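Local coordinates for protein alanine dehydrogenase/pyridine nucleotide transhydrogenase (Mycobacterium smegmatis str. MC2 155, PDB 3P2Y) that probably passes hydride between NADH and NADP as the soluble alpha-1 subunit of a proton-pumping transhydrogenase, in a family shared with alanine dehydrogenase, at residues Ser100-Gly105 / Ser122-Ala127; Val161-Ser166 / Val297-Ala302; Gly193-Gln198 / Ile270-Val275. One frame throughout, in Å; residues are numbered along the deposited sequence. Where two conformers were deposited one is given.

Contact 1 (Ser100-Gly105 / Ser122-Ala127); sequences SQLKPG and SRLRIA
Leu102 meets Leu124 by one methyl each, CD1 of the loop residue lying 3.9 Å from CD2 of the helix residue, and the two branched chains run at a slant to one another. Both carry CG opposite their own carbonyl carbon (chi1 -63° and -68°). Leucine suits both buried places, since each also packs on a neighbour: Leu102 on Val129, Leu124 on Ile99. Just past helix 118-126, Ala127 meets the loop by its backbone, its carbonyl O lying 3.6 Å from Pro104 CA, while its methyl packs on Ile99. A water bridges the two backbones here, within hydrogen-bonding distance of Leu102 O (3.0 Å) and Ala127 O (2.7 Å). The segments belong to the N-terminal domain, an alpha/beta fold with a parallel sheet: residues 100-105 lead from helix 96-99 into strand 107-110, and helix 118-126 follows that strand on the way to strand 130-133. The long Arg123 reaches toward Ser100, NH2 standing 4.3 Å from Ser100 N, a loose approach; NH1 of the same guanidinium hydrogen-bonds Ser96 OG. Ser100 in turn directs its hydroxyl to Asp97 O.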
ATOM      1  N   SER A 100     -33.109  19.005  -6.002  1.00 15.19           N
ATOM      2  CA  SER A 100     -34.331  19.208  -6.784  0.60 15.45           C
ATOM      3  C   SER A 100     -35.233  17.973  -6.829  1.00 16.22           C
ATOM      4  O   SER A 100     -36.442  18.084  -7.151  1.00 15.23           O
ATOM      5  CB  SER A 100     -33.994  19.666  -8.212  0.60 16.18           C
ATOM      6  OG  SER A 100     -33.668  18.584  -9.071  0.60 15.08           O
ATOM      7  N   GLN A 101     -34.670  16.801  -6.514  1.00 15.02           N
ATOM      8  CA  GLN A 101     -35.429  15.536  -6.535  1.00 15.79           C
ATOM      9  C   GLN A 101     -35.959  15.101  -5.174  1.00 15.25           C
ATOM     10  O   GLN A 101     -36.709  14.106  -5.087  1.00 14.86           O
ATOM     11  CB  GLN A 101     -34.598  14.397  -7.127  1.00 15.42           C
ATOM     12  CG  GLN A 101     -34.115  14.660  -8.539  1.00 18.31           C
ATOM     13  CD  GLN A 101     -33.175  13.587  -9.025  1.00 19.69           C
ATOM     14  OE1 GLN A 101     -33.593  12.461  -9.302  1.00 20.12           O
ATOM     15  NE2 GLN A 101     -31.908  13.937  -9.161  1.00 20.40           N
ATOM     16  N   LEU A 102     -35.575  15.811  -4.108  1.00 14.89           N
ATOM     17  CA  LEU A 102     -36.058  15.467  -2.762  1.00 15.20           C
ATOM     18  C   LEU A 102     -37.505  15.904  -2.593  1.00 16.45           C
ATOM     19  O   LEU A 102     -37.917  16.913  -3.159  1.00 17.56           O
ATOM     20  CB  LEU A 102     -35.186  16.133  -1.679  1.00 13.94           C
ATOM     21  CG  LEU A 102     -33.736  15.654  -1.681  1.00 15.53           C
ATOM     22  CD1 LEU A 102     -32.896  16.517  -0.732  1.00 14.49           C
ATOM     23  CD2 LEU A 102     -33.657  14.164  -1.330  1.00 14.60           C
ATOM     24  N   LYS A 103     -38.304  15.166  -1.831  1.00 16.77           N
ATOM     25  CA  LYS A 103     -39.705  15.592  -1.733  1.00 18.00           C
ATOM     26  C   LYS A 103     -39.908  16.485  -0.515  1.00 17.42           C
ATOM     27  O   LYS A 103     -39.246  16.315   0.514  1.00 16.89           O
ATOM     28  CB  LYS A 103     -40.694  14.411  -1.755  1.00 19.20           C
ATOM     29  CG  LYS A 103     -40.854  13.730  -0.437  1.00 22.13           C
ATOM     30  CD  LYS A 103     -41.864  12.585  -0.439  1.00 24.70           C
ATOM     31  CE  LYS A 103     -41.604  11.764   0.819  1.00 25.26           C
ATOM     32  NZ  LYS A 103     -42.151  10.394   0.732  1.00 27.32           N
ATOM     33  N   PRO A 104     -40.827  17.453  -0.623  1.00 17.65           N
ATOM     34  CA  PRO A 104     -41.082  18.235   0.565  1.00 17.70           C
ATOM     35  C   PRO A 104     -41.542  17.352   1.730  1.00 17.50           C
ATOM     36  O   PRO A 104     -42.285  16.385   1.535  1.00 17.10           O
ATOM     37  CB  PRO A 104     -42.181  19.214   0.139  1.00 18.28           C
ATOM     38  CG  PRO A 104     -42.562  18.854  -1.227  1.00 19.02           C
ATOM     39  CD  PRO A 104     -41.585  17.906  -1.805  1.00 17.39           C
ATOM     40  N   GLY A 105     -41.081  17.680   2.930  1.00 17.28           N
ATOM     41  CA  GLY A 105     -41.439  16.905   4.110  1.00 17.90           C
ATOM     42  C   GLY A 105     -40.532  15.727   4.415  1.00 17.57           C
ATOM     43  O   GLY A 105     -40.718  15.048   5.435  1.00 18.43           O
ATOM     44  N   SER A 122     -29.755  26.516   3.470  1.00 18.74           N
ATOM     45  CA  SER A 122     -30.807  27.381   2.928  0.70 18.96           C
ATOM     46  C   SER A 122     -31.576  26.662   1.838  1.00 17.53           C
ATOM     47  O   SER A 122     -32.815  26.628   1.829  1.00 17.45           O
ATOM     48  CB  SER A 122     -30.181  28.646   2.343  0.70 19.09           C
ATOM     49  OG  SER A 122     -29.697  29.474   3.378  0.70 23.16           O
ATOM     50  N   ARG A 123     -30.835  26.111   0.892  1.00 17.75           N
ATOM     51  CA  ARG A 123     -31.449  25.379  -0.211  1.00 17.93           C
ATOM     52  C   ARG A 123     -32.358  24.250   0.273  1.00 16.21           C
ATOM     53  O   ARG A 123     -33.460  24.054  -0.249  1.00 15.13           O
ATOM     54  CB  ARG A 123     -30.363  24.835  -1.131  1.00 18.75           C
ATOM     55  CG  ARG A 123     -30.878  24.099  -2.285  1.00 23.36           C
ATOM     56  CD  ARG A 123     -31.376  25.033  -3.393  1.00 30.18           C
ATOM     57  NE  ARG A 123     -31.935  24.201  -4.449  1.00 33.37           N
ATOM     58  CZ  ARG A 123     -31.247  23.828  -5.523  1.00 36.00           C
ATOM     59  NH1 ARG A 123     -29.994  24.282  -5.690  1.00 36.19           N
ATOM     60  NH2 ARG A 123     -31.818  23.034  -6.437  1.00 35.26           N
ATOM     61  N   LEU A 124     -31.908  23.512   1.289  1.00 14.38           N
ATOM     62  CA  LEU A 124     -32.694  22.383   1.813  1.00 13.50           C
ATOM     63  C   LEU A 124     -33.934  22.875   2.553  1.00 14.40           C
ATOM     64  O   LEU A 124     -35.022  22.308   2.411  1.00 14.10           O
ATOM     65  CB  LEU A 124     -31.815  21.472   2.713  1.00 12.74           C
ATOM     66  CG  LEU A 124     -30.750  20.746   1.861  1.00 12.74           C
ATOM     67  CD1 LEU A 124     -29.628  20.161   2.764  1.00 14.48           C
ATOM     68  CD2 LEU A 124     -31.398  19.630   1.051  1.00 15.07           C
ATOM     69  N   ARG A 125     -33.784  23.964   3.304  1.00 15.12           N
ATOM     70  CA  ARG A 125     -34.932  24.566   3.992  1.00 16.63           C
ATOM     71  C   ARG A 125     -36.017  24.990   2.970  1.00 16.55           C
ATOM     72  O   ARG A 125     -37.214  24.727   3.155  1.00 16.52           O
ATOM     73  CB  ARG A 125     -34.460  25.765   4.818  1.00 17.49           C
ATOM     74  CG  ARG A 125     -35.471  26.374   5.783  1.00 23.33           C
ATOM     75  CD  ARG A 125     -34.772  27.327   6.812  1.00 29.38           C
ATOM     76  NE  ARG A 125     -33.489  27.923   6.384  1.00 37.64           N
ATOM     77  CZ  ARG A 125     -32.321  27.830   7.041  1.00 40.45           C
ATOM     78  NH1 ARG A 125     -32.218  27.152   8.184  1.00 42.62           N
ATOM     79  NH2 ARG A 125     -31.233  28.422   6.556  1.00 41.77           N
ATOM     80  N   ILE A 126     -35.582  25.630   1.893  1.00 17.41           N
ATOM     81  CA  ILE A 126     -36.504  26.092   0.847  1.00 18.38           C
ATOM     82  C   ILE A 126     -37.222  24.916   0.200  1.00 18.18           C
ATOM     83  O   ILE A 126     -38.429  24.997  -0.121  1.00 18.18           O
ATOM     84  CB  ILE A 126     -35.769  26.944  -0.199  1.00 19.45           C
ATOM     85  CG1 ILE A 126     -35.378  28.300   0.420  1.00 19.96           C
ATOM     86  CG2 ILE A 126     -36.627  27.075  -1.495  1.00 20.82           C
ATOM     87  CD1 ILE A 126     -34.238  29.038  -0.325  1.00 21.13           C
ATOM     88  N   ALA A 127     -36.507  23.800   0.085  1.00 16.44           N
ATOM     89  CA  ALA A 127     -37.044  22.573  -0.459  1.00 16.77           C
ATOM     90  C   ALA A 127     -37.943  21.820   0.528  1.00 16.06           C
ATOM     91  O   ALA A 127     -38.511  20.776   0.179  1.00 15.72           O
ATOM     92  CB  ALA A 127     -35.893  21.688  -0.969  1.00 16.60           C
TER
HETATM   93  O   HOH W   1     -38.689  19.684  -2.327  1.00 21.40           O

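Contact 2 (Val161-Ser166 / Val297-Ala302)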
ATOM      1  N   VAL A 161      -0.918   5.231   6.187  1.00  8.10           N
ATOM      2  CA  VAL A 161       0.300   4.459   6.429  1.00  8.83           C
ATOM      3  C   VAL A 161       0.579   3.509   5.284  1.00  8.19           C
ATOM      4  O   VAL A 161       1.748   3.353   4.882  1.00  6.99           O
ATOM      5  CB  VAL A 161       0.244   3.684   7.789  1.00  8.10           C
ATOM      6  CG1 VAL A 161       1.467   2.731   7.949  1.00  9.16           C
ATOM      7  CG2 VAL A 161       0.239   4.710   8.893  1.00 11.38           C
ATOM      8  N   LEU A 162      -0.448   2.804   4.803  1.00  6.85           N
ATOM      9  CA  LEU A 162      -0.204   1.914   3.663  1.00  6.94           C
ATOM     10  C   LEU A 162       0.362   2.696   2.472  1.00  6.73           C
ATOM     11  O   LEU A 162       1.238   2.196   1.746  1.00  6.47           O
ATOM     12  CB  LEU A 162      -1.473   1.127   3.244  1.00  6.13           C
ATOM     13  CG  LEU A 162      -1.951   0.122   4.304  1.00  7.25           C
ATOM     14  CD1 LEU A 162      -3.208  -0.600   3.792  1.00  6.04           C
ATOM     15  CD2 LEU A 162      -0.851  -0.885   4.592  1.00 10.92           C
ATOM     16  N   LEU A 163      -0.129   3.918   2.292  1.00  6.48           N
ATOM     17  CA  LEU A 163       0.307   4.728   1.134  1.00  6.12           C
ATOM     18  C   LEU A 163       1.750   5.145   1.350  1.00  6.81           C
ATOM     19  O   LEU A 163       2.569   5.032   0.429  1.00  6.42           O
ATOM     20  CB  LEU A 163      -0.589   5.974   0.989  1.00  6.26           C
ATOM     21  CG  LEU A 163      -0.196   6.934  -0.140  1.00  6.87           C
ATOM     22  CD1 LEU A 163      -0.181   6.209  -1.514  1.00  8.99           C
ATOM     23  CD2 LEU A 163      -1.165   8.157  -0.146  1.00  8.55           C
ATOM     24  N   GLY A 164       2.065   5.610   2.558  1.00  7.32           N
ATOM     25  CA  GLY A 164       3.461   5.977   2.879  1.00  7.80           C
ATOM     26  C   GLY A 164       4.413   4.804   2.665  1.00  9.37           C
ATOM     27  O   GLY A 164       5.508   4.951   2.059  1.00  8.84           O
ATOM     28  N   ALA A 165       4.031   3.638   3.186  1.00  7.25           N
ATOM     29  CA  ALA A 165       4.891   2.445   3.052  1.00  8.35           C
ATOM     30  C   ALA A 165       5.015   2.024   1.591  1.00  8.02           C
ATOM     31  O   ALA A 165       6.077   1.527   1.171  1.00  8.06           O
ATOM     32  CB  ALA A 165       4.331   1.299   3.906  1.00  8.54           C
ATOM     33  N   SER A 166       3.935   2.201   0.823  1.00  7.14           N
ATOM     34  CA  SER A 166       3.955   1.800  -0.594  1.00  7.43           C
ATOM     35  C   SER A 166       4.835   2.734  -1.452  1.00  7.88           C
ATOM     36  O   SER A 166       5.419   2.307  -2.482  1.00  9.22           O
ATOM     37  CB  SER A 166       2.523   1.794  -1.153  1.00  7.07           C
ATOM     38  OG  SER A 166       1.775   0.777  -0.474  1.00  8.25           O
ATOM     39  N   VAL A 297       9.059   9.931   2.724  1.00  9.03           N
ATOM     40  CA  VAL A 297       7.741  10.295   2.185  1.00  8.69           C
ATOM     41  C   VAL A 297       6.996  11.156   3.198  1.00  9.11           C
ATOM     42  O   VAL A 297       7.007  10.855   4.393  1.00 10.30           O
ATOM     43  CB  VAL A 297       6.855   9.021   1.932  1.00  8.44           C
ATOM     44  CG1 VAL A 297       5.483   9.394   1.349  1.00  8.50           C
ATOM     45  CG2 VAL A 297       7.549   8.017   0.971  1.00  8.48           C
ATOM     46  N   VAL A 298       6.330  12.203   2.705  1.00  9.19           N
ATOM     47  CA  VAL A 298       5.394  12.984   3.492  1.00  9.13           C
ATOM     48  C   VAL A 298       4.004  12.673   2.956  1.00  8.70           C
ATOM     49  O   VAL A 298       3.733  12.891   1.759  1.00  8.39           O
ATOM     50  CB  VAL A 298       5.638  14.529   3.342  1.00  9.45           C
ATOM     51  CG1 VAL A 298       4.536  15.367   4.086  1.00 11.16           C
ATOM     52  CG2 VAL A 298       7.042  14.908   3.860  1.00  9.87           C
ATOM     53  N   VAL A 299       3.131  12.174   3.829  1.00  7.09           N
ATOM     54  CA  VAL A 299       1.734  11.881   3.442  1.00  8.04           C
ATOM     55  C   VAL A 299       0.887  12.959   4.131  1.00  9.15           C
ATOM     56  O   VAL A 299       0.713  12.961   5.353  1.00  9.94           O
ATOM     57  CB  VAL A 299       1.277  10.488   3.900  1.00  7.20           C
ATOM     58  CG1 VAL A 299      -0.172  10.200   3.359  1.00  6.04           C
ATOM     59  CG2 VAL A 299       2.272   9.377   3.427  1.00  9.16           C
ATOM     60  N   ASP A 300       0.408  13.911   3.336  1.00  9.15           N
ATOM     61  CA  ASP A 300      -0.328  15.078   3.834  1.00 10.00           C
ATOM     62  C   ASP A 300      -1.809  14.818   3.607  1.00  9.88           C
ATOM     63  O   ASP A 300      -2.267  14.717   2.455  1.00 10.70           O
ATOM     64  CB  ASP A 300       0.181  16.308   3.040  1.00  9.99           C
ATOM     65  CG  ASP A 300      -0.395  17.641   3.515  1.00 12.86           C
ATOM     66  OD1 ASP A 300      -1.399  17.691   4.257  1.00 12.95           O
ATOM     67  OD2 ASP A 300       0.151  18.674   3.049  1.00 14.39           O
ATOM     68  N   LEU A 301      -2.570  14.660   4.693  1.00  9.80           N
ATOM     69  CA  LEU A 301      -3.999  14.366   4.572  1.00 10.56           C
ATOM     70  C   LEU A 301      -4.865  15.609   4.459  1.00 11.37           C
ATOM     71  O   LEU A 301      -6.077  15.499   4.304  1.00 12.06           O
ATOM     72  CB  LEU A 301      -4.522  13.543   5.757  1.00 11.08           C
ATOM     73  CG  LEU A 301      -3.820  12.195   6.021  1.00 12.52           C
ATOM     74  CD1 LEU A 301      -4.647  11.360   7.013  1.00 12.76           C
ATOM     75  CD2 LEU A 301      -3.620  11.454   4.718  1.00 14.87           C
ATOM     76  N   ALA A 302      -4.245  16.777   4.520  1.00 11.99           N
ATOM     77  CA  ALA A 302      -4.998  18.045   4.607  1.00 13.03           C
ATOM     78  C   ALA A 302      -5.084  18.820   3.270  1.00 14.47           C
ATOM     79  O   ALA A 302      -5.355  20.034   3.262  1.00 15.84           O
ATOM     80  CB  ALA A 302      -4.399  18.929   5.720  1.00 12.73           C
TER
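Val299 spreads its two methyls over helix 148-167. CG2, opposite the carbonyl carbon, sits 3.6 Å from Gly164 CA and 3.9 Å from Gly164 N, while CG1, trans to the backbone nitrogen (chi1 -176°), turns to Leu163 and lies 4.2 Å from its CD2. Glycine suits the helix position because a beta carbon there would press hard on Val299 CG2; without one, the methyl rests on the helix backbone. Leu163 reaches the strand from beside this bare patch, its chain trans about the first torsion (chi1 177°), and its side chain slants across that of Val299. Two residues earlier in the strand, Val297 has the same rotamer and places CG2 3.8 Å from Gly164 O. Thus alternate valines face the helix; Val298 between them points away, and its side chain touches Met292 and Ile325. Beta-branched valine fits both faces of a buried strand. Farther along, Asp300 OD1 accepts from Ala302 N (3.0 Å), closing an Asx turn; the carboxylate also takes hydrogen bonds from Asn308 N, Cys309 N and Thr312 OG1. The same helix meets the second subunit, Leu162 packing on Ala165 of that subunit and Ala165 on its Leu162. The axes of helix segment 161-166 and strand 297-300 run roughly antiparallel, at 154° and 8.5 Å apart at their closest: an alpha helix laid over one face of the sheet of a Rossmann-like alpha/beta domain.

Contact 3 (Gly193-Gln198 / Ile270-Val275)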
ATOM      1  N   GLY A 193      -5.346  13.298  16.223  1.00  9.93           N
ATOM      2  CA  GLY A 193      -6.765  12.997  16.442  1.00 10.58           C
ATOM      3  C   GLY A 193      -6.962  11.543  16.031  1.00  9.96           C
ATOM      4  O   GLY A 193      -6.027  10.740  16.078  1.00 10.31           O
ATOM      5  N   VAL A 194      -8.178  11.206  15.612  1.00  9.65           N
ATOM      6  CA  VAL A 194      -8.515   9.818  15.298  1.00  9.51           C
ATOM      7  C   VAL A 194      -7.631   9.274  14.148  1.00  8.82           C
ATOM      8  O   VAL A 194      -7.100   8.155  14.263  1.00  8.02           O
ATOM      9  CB  VAL A 194     -10.005   9.683  14.958  1.00 10.23           C
ATOM     10  CG1 VAL A 194     -10.304   8.245  14.418  1.00 10.16           C
ATOM     11  CG2 VAL A 194     -10.867   9.965  16.238  1.00 12.82           C
ATOM     12  N   ALA A 195      -7.496  10.033  13.055  1.00  7.42           N
ATOM     13  CA  ALA A 195      -6.702   9.526  11.917  1.00  7.47           C
ATOM     14  C   ALA A 195      -5.246   9.324  12.377  1.00  7.81           C
ATOM     15  O   ALA A 195      -4.607   8.295  12.053  1.00  7.45           O
ATOM     16  CB  ALA A 195      -6.753  10.493  10.738  1.00  7.56           C
ATOM     17  N   GLY A 196      -4.717  10.317  13.083  1.00  8.05           N
ATOM     18  CA  GLY A 196      -3.292  10.282  13.479  1.00  7.64           C
ATOM     19  C   GLY A 196      -3.021   9.117  14.424  1.00  7.98           C
ATOM     20  O   GLY A 196      -1.968   8.481  14.371  1.00  6.92           O
ATOM     21  N   LEU A 197      -3.965   8.834  15.317  1.00  7.49           N
ATOM     22  CA  LEU A 197      -3.769   7.734  16.247  1.00  7.76           C
ATOM     23  C   LEU A 197      -3.776   6.392  15.516  1.00  7.36           C
ATOM     24  O   LEU A 197      -2.985   5.498  15.831  1.00  6.69           O
ATOM     25  CB  LEU A 197      -4.859   7.738  17.316  1.00  8.39           C
ATOM     26  CG  LEU A 197      -4.553   6.920  18.572  1.00 12.50           C
ATOM     27  CD1 LEU A 197      -3.283   7.473  19.299  1.00 10.32           C
ATOM     28  CD2 LEU A 197      -5.772   6.942  19.514  1.00 14.58           C
ATOM     29  N   GLN A 198      -4.707   6.228  14.574  1.00  6.52           N
ATOM     30  CA  GLN A 198      -4.730   5.014  13.783  1.00  7.17           C
ATOM     31  C   GLN A 198      -3.471   4.911  12.927  1.00  6.85           C
ATOM     32  O   GLN A 198      -2.922   3.823  12.783  1.00  8.32           O
ATOM     33  CB  GLN A 198      -5.990   4.953  12.892  1.00  7.35           C
ATOM     34  CG  GLN A 198      -6.146   3.543  12.208  1.00  9.10           C
ATOM     35  CD  GLN A 198      -6.273   2.430  13.246  1.00 15.36           C
ATOM     36  OE1 GLN A 198      -5.348   1.624  13.421  1.00 18.57           O
ATOM     37  NE2 GLN A 198      -7.379   2.416  13.969  1.00 16.02           N
ATOM     38  N   ILE A 270       3.441  11.666   8.465  1.00  8.69           N
ATOM     39  CA  ILE A 270       2.022  11.718   8.127  0.70  8.76           C
ATOM     40  C   ILE A 270       1.449  12.926   8.846  1.00  9.60           C
ATOM     41  O   ILE A 270       1.620  13.069  10.062  1.00  9.51           O
ATOM     42  CB  ILE A 270       1.304  10.418   8.571  0.70  9.42           C
ATOM     43  CG1 ILE A 270       1.958   9.213   7.876  0.70 10.91           C
ATOM     44  CG2 ILE A 270      -0.202  10.502   8.275  0.70  8.88           C
ATOM     45  CD1 ILE A 270       1.472   7.861   8.315  0.70 11.84           C
ATOM     46  N   THR A 271       0.788  13.807   8.090  1.00  9.23           N
ATOM     47  CA  THR A 271       0.237  15.030   8.695  1.00 10.36           C
ATOM     48  C   THR A 271      -1.284  15.003   8.600  1.00 10.93           C
ATOM     49  O   THR A 271      -1.841  14.644   7.552  1.00 11.06           O
ATOM     50  CB  THR A 271       0.808  16.318   8.029  1.00 10.74           C
ATOM     51  OG1 THR A 271       0.288  16.448   6.700  1.00  9.83           O
ATOM     52  CG2 THR A 271       2.345  16.234   7.937  1.00 13.11           C
ATOM     53  N   THR A 272      -1.970  15.381   9.679  1.00 10.64           N
ATOM     54  CA  THR A 272      -3.427  15.153   9.709  1.00 10.70           C
ATOM     55  C   THR A 272      -4.201  16.360  10.229  1.00 12.54           C
ATOM     56  O   THR A 272      -5.423  16.300  10.326  1.00 12.01           O
ATOM     57  CB  THR A 272      -3.843  13.935  10.605  1.00 10.12           C
ATOM     58  OG1 THR A 272      -3.755  14.304  11.997  1.00 12.85           O
ATOM     59  CG2 THR A 272      -2.981  12.683  10.353  1.00  9.32           C
ATOM     60  N   ALA A 273      -3.493  17.419  10.620  1.00 13.59           N
ATOM     61  CA  ALA A 273      -4.140  18.505  11.384  1.00 16.14           C
ATOM     62  C   ALA A 273      -5.092  19.332  10.524  1.00 17.95           C
ATOM     63  O   ALA A 273      -4.746  19.775   9.412  1.00 16.93           O
ATOM     64  CB  ALA A 273      -3.120  19.384  12.025  1.00 16.65           C
ATOM     65  N   LEU A 274      -6.296  19.548  11.064  1.00 19.67           N
ATOM     66  CA  LEU A 274      -7.330  20.328  10.388  1.00 21.93           C
ATOM     67  C   LEU A 274      -7.858  21.396  11.320  1.00 23.84           C
ATOM     68  O   LEU A 274      -7.759  21.269  12.548  1.00 23.96           O
ATOM     69  CB  LEU A 274      -8.514  19.450   9.972  1.00 21.88           C
ATOM     70  CG  LEU A 274      -8.178  18.213   9.139  1.00 21.86           C
ATOM     71  CD1 LEU A 274      -9.343  17.236   9.095  1.00 23.34           C
ATOM     72  CD2 LEU A 274      -7.723  18.613   7.742  1.00 19.84           C
ATOM     73  N   VAL A 275      -8.408  22.448  10.715  1.00 25.58           N
ATOM     74  CA  VAL A 275      -9.225  23.431  11.428  1.00 27.29           C
ATOM     75  C   VAL A 275     -10.526  23.521  10.634  1.00 28.38           C
ATOM     76  O   VAL A 275     -10.515  23.937   9.483  1.00 28.28           O
ATOM     77  CB  VAL A 275      -8.540  24.818  11.523  1.00 27.51           C
ATOM     78  CG1 VAL A 275      -9.435  25.806  12.290  1.00 28.31           C
ATOM     79  CG2 VAL A 275      -7.183  24.717  12.216  1.00 27.29           C
TER
HETATM   80  O   HOH W   2      -5.724  13.009  13.384  1.00  8.72           O
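Thr272 turns both arms of its side chain to the start of helix 194-206. CG2 lies 4.0 Å from Gly196 CA and equally far from Gly196 N, and it is 4.4 Å from Ala195 CB, a looser touch at the flank. With chi1 at 76°, OG1 lies between the backbone nitrogen and the carbonyl carbon, where it meets a water and is hydrogen-bonded to Gly191 O, while CG2, anti to the carbonyl carbon, faces Gly196. Glycine at 196 bares the helix backbone to this methyl, and alanine at 195 adds only one carbon beside it. The water gives a proton to Thr272 OG1 at 2.7 Å and accepts from Gly196 N at 2.9 Å; a weaker bond comes from Gly193 N. Threonine thus serves with both its arms: the methyl packs on the helix while the hydroxyl ties water and glycine turn together. Gly193 occupies the N-cap position, and its carbonyl O accepts from Leu197 N at 2.9 Å, closing the first turn of the helix. Gly191, Gly193 and Gly196 follow the spacing of a GxGxxG motif. With strand 186-190 leading through the turn into helix 194-206 and strand 268-271 running parallel alongside, the geometry is that of a Rossmann fold at its glycine-rich turn, consistent with a dinucleotide-binding domain.

How the contacts relate
From the N terminus, contact 1 comes first and closes a short loop that holds strand 107-110, bringing the loop after helix 96-99 against the end of helix 118-126, all within the N-terminal domain. Helix 148-167 then opens contact 2, whose long loop closes only at strand 297-300. Contact 3 opens and closes within that span, joining helix 194-206 to the end of strand 268-271. The two strands are neighbours in one sheet, with Val299 O 2.9 Å from Thr271 N, probably a hydrogen bond, and Val161 packs on Ile270. Contacts 2 and 3 therefore bind two helices to one sheet, while contact 1 stands about 35 Å from contact 3, centre to centre.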